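Local coordinates for uncharacterized lipoprotein GfcB (Escherichia coli K12, PDB 2IN5), which is an uncharacterized lipoprotein, probably membrane-anchored and possibly linked to group 4 capsule polysaccharide, at residues T166-S171 / V176-Q181. Sequence-based numbering, arbitrary orientation.
Sequences TFWVDS and VRQSRQ
An antiparallel beta hairpin joins Thr166–Asp170 to Val176–Gln181, with Thr166 facing Arg180 in a hydrogen-bonded pair: Thr166 N donates to Arg180 O (2.9 Å), and Arg180 N to Thr166 O. Further along, Trp168 N reaches Gln178 O at 2.9 Å, but Trp168 O accepts from Arg177 N rather than Gln178 N. This shift is a beta bulge, after which Val169 pairs with Val176. Flanked by strands 143-156 and 189-194, the hairpin belongs to the extensive antiparallel beta structure of this YjbF-family protein and presents two different faces. On one, the Trp168 indole lies alongside the extended Gln178 side chain, whose OE1 sits over one ring face, 3.2 Å from Trp168 CZ3, with amide and ring planes perpendicular. Thr166 CG2 lies over the opposite face, toward the rim, while Arg180, bent at chi2 (-138°) and chi3, brings NH1 to the ring edge, 3.2 Å from Trp168 CH2. Trp168 NE1 is hydrogen-bonded to Glu136 OE1. An alanine in place of Trp168 would probably leave Gln178 and Arg180 without the ring they pack against and Glu136 without its indole partner. On the sheet's other face, Phe167 CD1 meets Ser179 CB at 3.6 Å, and Val169 CG2 touches Val176 CG2 at 4.1 Å.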
loop_
_atom_site.group_PDB
_atom_site.type_symbol
_atom_site.label_atom_id
_atom_site.label_comp_id
_atom_site.label_asym_id
_atom_site.label_seq_id
_atom_site.Cartn_x
_atom_site.Cartn_y
_atom_site.Cartn_z
ATOM N N THR A 166 -17.950 18.076 8.891
ATOM C CA THR A 166 -17.459 19.357 8.405
ATOM C C THR A 166 -16.120 19.149 7.716
ATOM O O THR A 166 -15.284 18.384 8.189
ATOM C CB THR A 166 -17.307 20.365 9.566
ATOM O OG1 THR A 166 -18.546 20.456 10.282
ATOM C CG2 THR A 166 -16.954 21.749 9.033
ATOM N N PHE A 167 -15.929 19.824 6.585
ATOM C CA PHE A 167 -14.692 19.709 5.819
ATOM C C PHE A 167 -14.156 21.094 5.461
ATOM O O PHE A 167 -14.847 21.885 4.824
ATOM C CB PHE A 167 -14.950 18.911 4.532
ATOM C CG PHE A 167 -15.457 17.518 4.772
ATOM C CD1 PHE A 167 -14.575 16.482 5.067
ATOM C CD2 PHE A 167 -16.824 17.249 4.753
ATOM C CE1 PHE A 167 -15.046 15.197 5.344
ATOM C CE2 PHE A 167 -17.303 15.975 5.029
ATOM C CZ PHE A 167 -16.411 14.942 5.326
ATOM N N TRP A 168 -12.928 21.377 5.882
ATOM C CA TRP A 168 -12.269 22.652 5.602
ATOM C C TRP A 168 -11.398 22.505 4.368
ATOM O O TRP A 168 -10.339 21.873 4.416
ATOM C CB TRP A 168 -11.412 23.058 6.784
ATOM C CG TRP A 168 -12.220 23.570 7.911
ATOM C CD1 TRP A 168 -12.568 24.865 8.143
ATOM C CD2 TRP A 168 -12.798 22.799 8.972
ATOM N NE1 TRP A 168 -13.324 24.955 9.288
ATOM C CE2 TRP A 168 -13.477 23.700 9.819
ATOM C CE3 TRP A 168 -12.804 21.432 9.292
ATOM C CZ2 TRP A 168 -14.155 23.282 10.968
ATOM C CZ3 TRP A 168 -13.481 21.016 10.442
ATOM C CH2 TRP A 168 -14.144 21.939 11.263
ATOM N N VAL A 169 -11.841 23.114 3.270
ATOM C CA VAL A 169 -11.148 23.015 1.986
ATOM C C VAL A 169 -10.315 24.230 1.586
ATOM O O VAL A 169 -10.764 25.363 1.704
ATOM C CB VAL A 169 -12.166 22.766 0.843
ATOM C CG1 VAL A 169 -11.438 22.538 -0.468
ATOM C CG2 VAL A 169 -13.060 21.592 1.193
ATOM N N ASP A 170 -9.109 23.977 1.096
ATOM C CA ASP A 170 -8.242 25.043 0.624
ATOM C C ASP A 170 -8.910 25.606 -0.638
ATOM O O ASP A 170 -8.953 24.936 -1.665
ATOM C CB ASP A 170 -6.868 24.486 0.275
ATOM C CG ASP A 170 -5.899 25.567 -0.170
ATOM O OD1 ASP A 170 -6.155 26.229 -1.198
ATOM O OD2 ASP A 170 -4.885 25.751 0.523
ATOM N N SER A 171 -9.410 26.837 -0.556
ATOM C CA SER A 171 -10.124 27.481 -1.661
ATOM C C SER A 171 -9.371 27.651 -2.984
ATOM O O SER A 171 -9.957 28.100 -3.965
ATOM C CB SER A 171 -10.632 28.852 -1.206
ATOM O OG SER A 171 -9.552 29.723 -0.919
ATOM N N VAL A 176 -8.395 19.197 1.268
ATOM C CA VAL A 176 -9.040 19.304 2.571
ATOM C C VAL A 176 -7.892 19.402 3.585
ATOM O O VAL A 176 -6.971 18.588 3.559
ATOM C CB VAL A 176 -9.915 18.050 2.844
ATOM C CG1 VAL A 176 -10.381 18.012 4.300
ATOM C CG2 VAL A 176 -11.119 18.063 1.906
ATOM N N ARG A 177 -7.930 20.414 4.449
ATOM C CA ARG A 177 -6.871 20.598 5.434
ATOM C C ARG A 177 -7.307 20.183 6.824
ATOM O O ARG A 177 -6.491 20.036 7.732
ATOM C CB ARG A 177 -6.401 22.059 5.465
ATOM C CG ARG A 177 -5.687 22.529 4.212
ATOM C CD ARG A 177 -4.502 21.642 3.852
ATOM N NE ARG A 177 -3.440 21.623 4.859
ATOM C CZ ARG A 177 -2.607 22.630 5.107
ATOM N NH1 ARG A 177 -2.699 23.765 4.420
ATOM N NH2 ARG A 177 -1.673 22.494 6.037
ATOM N N GLN A 178 -8.606 20.006 6.992
ATOM C CA GLN A 178 -9.154 19.590 8.274
ATOM C C GLN A 178 -10.515 18.976 8.018
ATOM O O GLN A 178 -11.233 19.407 7.126
ATOM C CB GLN A 178 -9.292 20.784 9.228
ATOM C CG GLN A 178 -9.869 20.390 10.571
ATOM C CD GLN A 178 -9.836 21.503 11.600
ATOM O OE1 GLN A 178 -10.804 22.248 11.761
ATOM N NE2 GLN A 178 -8.714 21.628 12.299
ATOM N N SER A 179 -10.870 17.963 8.789
ATOM C CA SER A 179 -12.162 17.325 8.604
ATOM C C SER A 179 -12.698 16.760 9.908
ATOM O O SER A 179 -11.926 16.361 10.776
ATOM C CB SER A 179 -12.036 16.195 7.584
ATOM O OG SER A 179 -11.205 15.168 8.091
ATOM N N ARG A 180 -14.018 16.761 10.052
ATOM C CA ARG A 180 -14.662 16.190 11.224
ATOM C C ARG A 180 -15.757 15.280 10.682
ATOM O O ARG A 180 -16.646 15.743 9.964
ATOM C CB ARG A 180 -15.299 17.259 12.114
ATOM C CG ARG A 180 -14.360 18.380 12.551
ATOM C CD ARG A 180 -14.562 18.733 14.017
ATOM N NE ARG A 180 -15.974 18.803 14.381
ATOM C CZ ARG A 180 -16.810 19.772 14.012
ATOM N NH1 ARG A 180 -16.383 20.780 13.258
ATOM N NH2 ARG A 180 -18.081 19.729 14.395
ATOM N N GLN A 181 -15.692 13.993 11.021
ATOM C CA GLN A 181 -16.687 13.027 10.553
ATOM C C GLN A 181 -16.825 11.838 11.488
ATOM O O GLN A 181 -16.040 11.671 12.405
ATOM C CB GLN A 181 -16.311 12.527 9.152
ATOM C CG GLN A 181 -15.028 11.716 9.100
ATOM C CD GLN A 181 -14.421 11.677 7.708
ATOM O OE1 GLN A 181 -15.038 11.202 6.747
ATOM N NE2 GLN A 181 -13.205 12.189 7.592
HETATM O O HOH W 1 -3.578 24.123 1.741
#